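Local coordinates for alkane monooxygenase (Geobacillus thermodenitrificans, PDB 3B9O), which belongs to the luciferase-like monooxygenases, a flavin-dependent family with a TIM-barrel fold, and holds flavin mononucleotide in a pocket, at residues T107-S120 / L160-W172. Residues are numbered along the deposited sequence; the frame is centred on the assembly and turned at random.
Sequences TTYEHPYGHARRMS and LADEYLEVCYKLW
The ring of Tyr164 is wedged between Thr107 and Pro112, in the closely packed part of the contact. With CG anti to the backbone N (chi1 -162°), it leaves helix 160-172 for the loop that leads into helix 112-120. Thr107 lies over one face, its CG2 3.7 Å from Tyr164 CG, while Pro112 covers the opposite face in a CH-pi contact, with CB 3.7 Å from the ring centroid. Proline suits this first turn of a helix: having no N-H, it costs nothing where no helical carbonyl would receive one, and it offers a rigid, compact aliphatic ring whose CB can lie on the face of an aromatic ring. A tyrosine also brings a hydroxyl, and its OH donates to Glu110 O at 2.7 Å, from above the carbonyl plane, tying the loop to the neighbouring helix.

Farther along, small Ala116 lets the helices come within 9.5 Å axis to axis, crossing at -49°. Its CB meets Leu171 CD1 at 3.5 Å, closer than usual for two carbons. Trp172 NE1 gives an almost straight hydrogen bond of 3.0 Å to Ala116 O, which lies close to the indole plane. This carbonyl also accepts the helical bond from Ser120 N, and the two donors reach it from opposite faces. Alongside, Met119 CB packs against Trp172 CZ2 at 3.5 Å, and Trp132 of strand 130-135 touches the indole too.

Away from this interface the packing loosens: Arg117 and Arg118 are exposed, as suits long charged side chains, and make no contact with helix 160-172. Helix 112-120 links parallel strands 100-106 and 130-135, and helix 160-172 lies between strand 130-135 and its parallel partner 223-227, an arrangement typical of the outer helical layer of a TIM barrel.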
ATOM      1  N   THR A 107      -8.074   8.954  -4.810  1.00 14.42           N
ATOM      2  CA  THR A 107      -9.382   9.615  -4.691  1.00 17.21           C
ATOM      3  C   THR A 107      -9.542  10.901  -5.563  1.00 19.95           C
ATOM      4  O   THR A 107     -10.627  11.496  -5.638  1.00 19.35           O
ATOM      5  CB  THR A 107      -9.662   9.981  -3.206  1.00 15.50           C
ATOM      6  OG1 THR A 107      -8.563  10.711  -2.647  1.00 17.49           O
ATOM      7  CG2 THR A 107      -9.877   8.711  -2.355  1.00  8.47           C
ATOM      8  N   THR A 108      -8.482  11.304  -6.231  1.00 19.38           N
ATOM      9  CA  THR A 108      -8.415  12.670  -6.749  1.00 26.91           C
ATOM     10  C   THR A 108      -9.018  12.804  -8.154  1.00 42.39           C
ATOM     11  O   THR A 108      -9.564  13.868  -8.472  1.00 21.84           O
ATOM     12  CB  THR A 108      -6.980  13.216  -6.653  1.00 19.54           C
ATOM     13  OG1 THR A 108      -6.542  13.115  -5.296  1.00 22.10           O
ATOM     14  CG2 THR A 108      -6.893  14.682  -7.089  1.00 24.74           C
ATOM     15  N   TYR A 109      -8.953  11.725  -8.961  1.00 27.62           N
ATOM     16  CA  TYR A 109      -9.247  11.822 -10.411  1.00 28.01           C
ATOM     17  C   TYR A 109     -10.527  11.117 -10.869  1.00 28.75           C
ATOM     18  O   TYR A 109     -11.371  11.733 -11.516  1.00 27.30           O
ATOM     19  CB  TYR A 109      -8.007  11.403 -11.263  1.00 20.84           C
ATOM     20  CG  TYR A 109      -6.759  12.144 -10.839  1.00 22.87           C
ATOM     21  CD1 TYR A 109      -6.650  13.533 -11.040  1.00 39.60           C
ATOM     22  CD2 TYR A 109      -5.720  11.484 -10.177  1.00 32.44           C
ATOM     23  CE1 TYR A 109      -5.531  14.242 -10.610  1.00 31.74           C
ATOM     24  CE2 TYR A 109      -4.581  12.184  -9.741  1.00 26.85           C
ATOM     25  CZ  TYR A 109      -4.510  13.561  -9.957  1.00 38.26           C
ATOM     26  OH  TYR A 109      -3.403  14.255  -9.536  1.00 45.05           O
ATOM     27  N   GLU A 110     -10.703   9.853 -10.500  1.00 31.09           N
ATOM     28  CA  GLU A 110     -11.775   9.048 -11.099  1.00 23.10           C
ATOM     29  C   GLU A 110     -12.974   8.865 -10.143  1.00 29.02           C
ATOM     30  O   GLU A 110     -12.787   8.741  -8.920  1.00 26.20           O
ATOM     31  CB  GLU A 110     -11.212   7.698 -11.585  1.00 19.11           C
ATOM     32  CG  GLU A 110      -9.962   7.790 -12.527  1.00 26.29           C
ATOM     33  CD  GLU A 110      -9.308   6.421 -12.747  1.00 46.61           C
ATOM     34  OE1 GLU A 110      -8.064   6.254 -12.511  1.00 33.18           O
ATOM     35  OE2 GLU A 110     -10.067   5.494 -13.125  1.00 37.10           O
ATOM     36  N   HIS A 111     -14.181   8.816 -10.699  1.00 18.10           N
ATOM     37  CA  HIS A 111     -15.414   8.890  -9.908  1.00 22.10           C
ATOM     38  C   HIS A 111     -15.577   7.686  -8.995  1.00 19.58           C
ATOM     39  O   HIS A 111     -15.307   6.544  -9.410  1.00 19.43           O
ATOM     40  CB  HIS A 111     -16.644   9.059 -10.831  1.00 21.59           C
ATOM     41  CG  HIS A 111     -17.910   9.383 -10.092  1.00 20.45           C
ATOM     42  ND1 HIS A 111     -18.379  10.675  -9.952  1.00 25.80           N
ATOM     43  CD2 HIS A 111     -18.770   8.594  -9.407  1.00 14.44           C
ATOM     44  CE1 HIS A 111     -19.493  10.664  -9.235  1.00 20.39           C
ATOM     45  NE2 HIS A 111     -19.748   9.413  -8.884  1.00 24.58           N
ATOM     46  N   PRO A 112     -16.028   7.914  -7.749  1.00 21.55           N
ATOM     47  CA  PRO A 112     -16.254   6.795  -6.824  1.00 23.60           C
ATOM     48  C   PRO A 112     -17.245   5.708  -7.257  1.00 17.87           C
ATOM     49  O   PRO A 112     -17.135   4.599  -6.764  1.00 16.63           O
ATOM     50  CB  PRO A 112     -16.748   7.493  -5.525  1.00 15.57           C
ATOM     51  CG  PRO A 112     -17.241   8.837  -6.019  1.00 32.05           C
ATOM     52  CD  PRO A 112     -16.295   9.214  -7.089  1.00 18.91           C
ATOM     53  N   TYR A 113     -18.202   6.016  -8.132  1.00 13.83           N
ATOM     54  CA  TYR A 113     -19.242   5.022  -8.466  1.00 13.90           C
ATOM     55  C   TYR A 113     -18.611   3.883  -9.257  1.00 24.61           C
ATOM     56  O   TYR A 113     -18.960   2.725  -9.022  1.00 16.32           O
ATOM     57  CB  TYR A 113     -20.384   5.642  -9.265  1.00 15.40           C
ATOM     58  CG  TYR A 113     -21.642   4.806  -9.362  1.00 17.98           C
ATOM     59  CD1 TYR A 113     -22.505   4.666  -8.269  1.00 14.47           C
ATOM     60  CD2 TYR A 113     -21.996   4.214 -10.561  1.00 13.96           C
ATOM     61  CE1 TYR A 113     -23.676   3.941  -8.379  1.00 18.90           C
ATOM     62  CE2 TYR A 113     -23.197   3.500 -10.696  1.00 22.36           C
ATOM     63  CZ  TYR A 113     -24.024   3.381  -9.613  1.00 16.12           C
ATOM     64  OH  TYR A 113     -25.177   2.658  -9.710  1.00 23.74           O
ATOM     65  N   GLY A 114     -17.665   4.234 -10.135  1.00 14.37           N
ATOM     66  CA  GLY A 114     -16.939   3.251 -10.953  1.00 14.90           C
ATOM     67  C   GLY A 114     -15.943   2.464 -10.105  1.00 17.59           C
ATOM     68  O   GLY A 114     -15.836   1.235 -10.245  1.00 16.46           O
ATOM     69  N   HIS A 115     -15.245   3.165  -9.206  1.00 16.71           N
ATOM     70  CA  HIS A 115     -14.381   2.529  -8.239  1.00 12.20           C
ATOM     71  C   HIS A 115     -15.113   1.552  -7.311  1.00 19.98           C
ATOM     72  O   HIS A 115     -14.595   0.471  -6.974  1.00 15.67           O
ATOM     73  CB  HIS A 115     -13.618   3.546  -7.388  1.00 13.46           C
ATOM     74  CG  HIS A 115     -12.542   2.916  -6.560  1.00 19.29           C
ATOM     75  ND1 HIS A 115     -12.522   2.979  -5.186  1.00 22.71           N
ATOM     76  CD2 HIS A 115     -11.489   2.141  -6.920  1.00 13.60           C
ATOM     77  CE1 HIS A 115     -11.472   2.319  -4.736  1.00 14.50           C
ATOM     78  NE2 HIS A 115     -10.832   1.799  -5.770  1.00 22.24           N
ATOM     79  N   ALA A 116     -16.309   1.926  -6.868  1.00 12.49           N
ATOM     80  CA  ALA A 116     -17.015   1.079  -5.942  1.00 12.42           C
ATOM     81  C   ALA A 116     -17.342  -0.270  -6.577  1.00 12.49           C
ATOM     82  O   ALA A 116     -17.167  -1.310  -5.936  1.00 15.25           O
ATOM     83  CB  ALA A 116     -18.298   1.775  -5.410  1.00 17.13           C
ATOM     84  N   ARG A 117     -17.805  -0.245  -7.821  1.00 10.51           N
ATOM     85  CA  ARG A 117     -18.105  -1.466  -8.566  1.00 14.81           C
ATOM     86  C   ARG A 117     -16.811  -2.282  -8.789  1.00 14.38           C
ATOM     87  O   ARG A 117     -16.854  -3.490  -8.652  1.00 16.11           O
ATOM     88  CB  ARG A 117     -18.767  -1.200  -9.914  1.00 13.38           C
ATOM     89  CG  ARG A 117     -19.083  -2.526 -10.682  1.00 14.64           C
ATOM     90  CD  ARG A 117     -19.905  -2.323 -11.928  1.00 17.91           C
ATOM     91  NE  ARG A 117     -19.037  -1.865 -13.002  1.00 15.24           N
ATOM     92  CZ  ARG A 117     -19.295  -2.025 -14.289  1.00 13.40           C
ATOM     93  NH1 ARG A 117     -20.434  -2.606 -14.675  1.00  9.82           N
ATOM     94  NH2 ARG A 117     -18.430  -1.579 -15.185  1.00 15.46           N
ATOM     95  N   ARG A 118     -15.705  -1.631  -9.143  1.00 11.92           N
ATOM     96  CA  ARG A 118     -14.422  -2.346  -9.335  1.00 16.89           C
ATOM     97  C   ARG A 118     -13.981  -3.103  -8.073  1.00 21.26           C
ATOM     98  O   ARG A 118     -13.552  -4.275  -8.151  1.00 12.72           O
ATOM     99  CB  ARG A 118     -13.269  -1.404  -9.782  1.00 11.25           C
ATOM    100  CG  ARG A 118     -13.330  -0.980 -11.277  1.00 13.67           C
ATOM    101  CD  ARG A 118     -12.051  -0.262 -11.661  1.00 28.53           C
ATOM    102  NE  ARG A 118     -12.222   0.309 -12.999  1.00 23.72           N
ATOM    103  CZ  ARG A 118     -12.761   1.490 -13.257  1.00 19.08           C
ATOM    104  NH1 ARG A 118     -13.146   2.296 -12.266  1.00 28.42           N
ATOM    105  NH2 ARG A 118     -12.893   1.873 -14.522  1.00 21.73           N
ATOM    106  N   MET A 119     -14.038  -2.420  -6.926  1.00 13.46           N
ATOM    107  CA  MET A 119     -13.632  -3.012  -5.642  1.00  8.49           C
ATOM    108  C   MET A 119     -14.597  -4.102  -5.197  1.00 14.57           C
ATOM    109  O   MET A 119     -14.171  -5.127  -4.669  1.00 12.73           O
ATOM    110  CB  MET A 119     -13.503  -1.943  -4.546  1.00 12.30           C
ATOM    111  CG  MET A 119     -12.383  -0.939  -4.792  1.00 15.79           C
ATOM    112  SD  MET A 119     -10.768  -1.720  -5.027  1.00 23.15           S
ATOM    113  CE  MET A 119     -10.622  -1.704  -6.745  1.00 35.94           C
ATOM    114  N   SER A 120     -15.892  -3.877  -5.374  1.00 11.82           N
ATOM    115  CA  SER A 120     -16.869  -4.941  -5.070  1.00 13.12           C
ATOM    116  C   SER A 120     -16.600  -6.186  -5.946  1.00 15.59           C
ATOM    117  O   SER A 120     -16.717  -7.322  -5.470  1.00  8.59           O
ATOM    118  CB  SER A 120     -18.310  -4.476  -5.260  1.00 10.56           C
ATOM    119  OG  SER A 120     -18.714  -3.575  -4.211  1.00 12.02           O
ATOM    120  N   LEU A 160     -11.694  15.934  -0.046  1.00 16.66           N
ATOM    121  CA  LEU A 160     -12.285  15.222  -1.170  1.00 19.59           C
ATOM    122  C   LEU A 160     -12.254  13.696  -0.917  1.00 26.08           C
ATOM    123  O   LEU A 160     -13.266  12.992  -1.103  1.00 18.49           O
ATOM    124  CB  LEU A 160     -11.548  15.604  -2.469  1.00 20.45           C
ATOM    125  CG  LEU A 160     -11.800  14.719  -3.695  1.00 20.74           C
ATOM    126  CD1 LEU A 160     -13.271  14.727  -4.097  1.00 25.56           C
ATOM    127  CD2 LEU A 160     -10.946  15.179  -4.846  1.00 19.74           C
ATOM    128  N   ALA A 161     -11.103  13.202  -0.460  1.00 14.92           N
ATOM    129  CA  ALA A 161     -10.987  11.816  -0.058  1.00 18.42           C
ATOM    130  C   ALA A 161     -12.005  11.404   1.030  1.00 23.91           C
ATOM    131  O   ALA A 161     -12.564  10.293   0.970  1.00 15.36           O
ATOM    132  CB  ALA A 161      -9.558  11.531   0.377  1.00 13.63           C
ATOM    133  N   ASP A 162     -12.232  12.269   2.040  1.00 17.91           N
ATOM    134  CA  ASP A 162     -13.249  12.010   3.035  1.00 16.69           C
ATOM    135  C   ASP A 162     -14.598  11.685   2.385  1.00 20.57           C
ATOM    136  O   ASP A 162     -15.217  10.666   2.702  1.00 14.12           O
ATOM    137  CB  ASP A 162     -13.428  13.217   3.974  1.00 16.70           C
ATOM    138  CG  ASP A 162     -12.427  13.239   5.105  1.00 30.10           C
ATOM    139  OD1 ASP A 162     -11.954  14.345   5.450  1.00 38.35           O
ATOM    140  OD2 ASP A 162     -12.119  12.171   5.690  1.00 28.66           O
ATOM    141  N   GLU A 163     -15.023  12.537   1.448  1.00 16.51           N
ATOM    142  CA  GLU A 163     -16.354  12.395   0.850  1.00 14.76           C
ATOM    143  C   GLU A 163     -16.353  11.205  -0.138  1.00 18.59           C
ATOM    144  O   GLU A 163     -17.357  10.528  -0.275  1.00 16.78           O
ATOM    145  CB  GLU A 163     -16.761  13.666   0.096  1.00 16.47           C
ATOM    146  CG  GLU A 163     -18.258  13.723  -0.159  1.00 16.89           C
ATOM    147  CD  GLU A 163     -18.678  14.865  -1.042  1.00 19.47           C
ATOM    148  OE1 GLU A 163     -18.092  15.970  -0.983  1.00 22.83           O
ATOM    149  OE2 GLU A 163     -19.594  14.651  -1.815  1.00 18.16           O
ATOM    150  N   TYR A 164     -15.214  10.982  -0.804  1.00 17.98           N
ATOM    151  CA  TYR A 164     -15.034   9.851  -1.708  1.00 18.14           C
ATOM    152  C   TYR A 164     -15.303   8.535  -0.924  1.00 12.47           C
ATOM    153  O   TYR A 164     -16.066   7.665  -1.370  1.00 18.32           O
ATOM    154  CB  TYR A 164     -13.592   9.888  -2.265  1.00 12.39           C
ATOM    155  CG  TYR A 164     -13.385   9.054  -3.510  1.00  9.73           C
ATOM    156  CD1 TYR A 164     -13.140   9.671  -4.745  1.00 15.08           C
ATOM    157  CD2 TYR A 164     -13.458   7.644  -3.457  1.00 13.25           C
ATOM    158  CE1 TYR A 164     -12.952   8.948  -5.911  1.00 13.31           C
ATOM    159  CE2 TYR A 164     -13.282   6.880  -4.652  1.00 23.52           C
ATOM    160  CZ  TYR A 164     -13.028   7.548  -5.861  1.00 21.88           C
ATOM    161  OH  TYR A 164     -12.875   6.807  -7.014  1.00 15.29           O
ATOM    162  N   LEU A 165     -14.637   8.397   0.212  1.00 14.22           N
ATOM    163  CA  LEU A 165     -14.869   7.261   1.125  1.00 11.81           C
ATOM    164  C   LEU A 165     -16.314   7.214   1.650  1.00 24.88           C
ATOM    165  O   LEU A 165     -16.895   6.143   1.743  1.00 19.01           O
ATOM    166  CB  LEU A 165     -13.841   7.252   2.255  1.00 11.65           C
ATOM    167  CG  LEU A 165     -12.486   6.579   1.939  1.00 29.50           C
ATOM    168  CD1 LEU A 165     -11.667   6.684   3.183  1.00 19.65           C
ATOM    169  CD2 LEU A 165     -12.654   5.102   1.578  1.00 23.38           C
ATOM    170  N   GLU A 166     -16.898   8.377   1.972  1.00 23.59           N
ATOM    171  CA  GLU A 166     -18.306   8.463   2.425  1.00 15.08           C
ATOM    172  C   GLU A 166     -19.181   7.738   1.396  1.00 15.56           C
ATOM    173  O   GLU A 166     -20.007   6.885   1.753  1.00 17.36           O
ATOM    174  CB  GLU A 166     -18.761   9.949   2.560  1.00 23.98           C
ATOM    175  CG  GLU A 166     -20.056  10.160   3.398  1.00 55.01           C
ATOM    176  CD  GLU A 166     -20.697  11.623   3.414  1.00 80.07           C
ATOM    177  OE1 GLU A 166     -21.882  11.690   3.884  1.00 51.52           O
ATOM    178  OE2 GLU A 166     -20.076  12.667   2.974  1.00 28.54           O
ATOM    179  N   VAL A 167     -18.974   8.096   0.125  1.00 18.45           N
ATOM    180  CA  VAL A 167     -19.730   7.538  -1.030  1.00 16.10           C
ATOM    181  C   VAL A 167     -19.528   6.035  -1.159  1.00 15.77           C
ATOM    182  O   VAL A 167     -20.508   5.285  -1.258  1.00 16.44           O
ATOM    183  CB  VAL A 167     -19.338   8.233  -2.391  1.00 20.23           C
ATOM    184  CG1 VAL A 167     -19.994   7.549  -3.569  1.00 13.27           C
ATOM    185  CG2 VAL A 167     -19.697   9.758  -2.363  1.00 19.04           C
ATOM    186  N   CYS A 168     -18.260   5.598  -1.117  1.00 13.97           N
ATOM    187  CA  CYS A 168     -17.936   4.169  -1.204  1.00 14.49           C
ATOM    188  C   CYS A 168     -18.529   3.398  -0.036  1.00 12.94           C
ATOM    189  O   CYS A 168     -19.206   2.367  -0.233  1.00 12.92           O
ATOM    190  CB  CYS A 168     -16.404   3.975  -1.332  1.00 14.07           C
ATOM    191  SG  CYS A 168     -15.826   4.595  -2.930  1.00 18.01           S
ATOM    192  N   TYR A 169     -18.355   3.916   1.187  1.00 15.02           N
ATOM    193  CA  TYR A 169     -18.978   3.255   2.366  1.00 14.98           C
ATOM    194  C   TYR A 169     -20.500   3.099   2.203  1.00 18.37           C
ATOM    195  O   TYR A 169     -21.038   2.025   2.468  1.00 17.57           O
ATOM    196  CB  TYR A 169     -18.744   4.031   3.680  1.00 13.98           C
ATOM    197  CG  TYR A 169     -17.314   4.190   4.162  1.00 17.01           C
ATOM    198  CD1 TYR A 169     -16.959   5.314   4.919  1.00 16.92           C
ATOM    199  CD2 TYR A 169     -16.314   3.233   3.871  1.00 19.15           C
ATOM    200  CE1 TYR A 169     -15.668   5.499   5.399  1.00 15.00           C
ATOM    201  CE2 TYR A 169     -14.991   3.401   4.359  1.00 14.90           C
ATOM    202  CZ  TYR A 169     -14.688   4.552   5.108  1.00 14.95           C
ATOM    203  OH  TYR A 169     -13.423   4.736   5.597  1.00 16.35           O
ATOM    204  N   LYS A 170     -21.203   4.164   1.776  1.00 14.41           N
ATOM    205  CA  LYS A 170     -22.671   4.048   1.557  1.00 12.19           C
ATOM    206  C   LYS A 170     -23.027   2.965   0.536  1.00 12.96           C
ATOM    207  O   LYS A 170     -23.874   2.140   0.790  1.00 16.65           O
ATOM    208  CB  LYS A 170     -23.272   5.375   1.130  1.00 16.36           C
ATOM    209  CG  LYS A 170     -23.284   6.435   2.266  1.00 17.26           C
ATOM    210  CD  LYS A 170     -23.514   7.833   1.667  1.00 16.76           C
ATOM    211  CE  LYS A 170     -23.440   8.829   2.821  1.00 17.77           C
ATOM    212  NZ  LYS A 170     -23.983  10.134   2.443  1.00 17.64           N
ATOM    213  N   LEU A 171     -22.359   2.976  -0.608  1.00 14.76           N
ATOM    214  CA  LEU A 171     -22.514   1.911  -1.626  1.00 12.90           C
ATOM    215  C   LEU A 171     -22.245   0.490  -1.109  1.00 11.12           C
ATOM    216  O   LEU A 171     -23.046  -0.441  -1.276  1.00 13.02           O
ATOM    217  CB  LEU A 171     -21.635   2.233  -2.867  1.00 11.93           C
ATOM    218  CG  LEU A 171     -21.985   3.532  -3.619  1.00 11.64           C
ATOM    219  CD1 LEU A 171     -20.930   3.880  -4.660  1.00 13.45           C
ATOM    220  CD2 LEU A 171     -23.421   3.444  -4.270  1.00 15.96           C
ATOM    221  N   TRP A 172     -21.110   0.332  -0.454  1.00 14.42           N
ATOM    222  CA  TRP A 172     -20.652  -0.976  -0.028  1.00 18.44           C
ATOM    223  C   TRP A 172     -21.386  -1.584   1.160  1.00 22.32           C
ATOM    224  O   TRP A 172     -21.532  -2.787   1.213  1.00 15.58           O
ATOM    225  CB  TRP A 172     -19.163  -0.910   0.306  1.00 10.73           C
ATOM    226  CG  TRP A 172     -18.270  -0.726  -0.884  1.00 10.18           C
ATOM    227  CD1 TRP A 172     -18.479  -1.208  -2.141  1.00 13.30           C
ATOM    228  CD2 TRP A 172     -16.974  -0.108  -0.893  1.00 10.99           C
ATOM    229  NE1 TRP A 172     -17.414  -0.882  -2.953  1.00 12.90           N
ATOM    230  CE2 TRP A 172     -16.464  -0.230  -2.211  1.00 15.80           C
ATOM    231  CE3 TRP A 172     -16.197   0.558   0.082  1.00 12.61           C
ATOM    232  CZ2 TRP A 172     -15.231   0.324  -2.593  1.00 12.61           C
ATOM    233  CZ3 TRP A 172     -14.971   1.093  -0.280  1.00 16.10           C
ATOM    234  CH2 TRP A 172     -14.488   0.967  -1.617  1.00 16.16           C
TER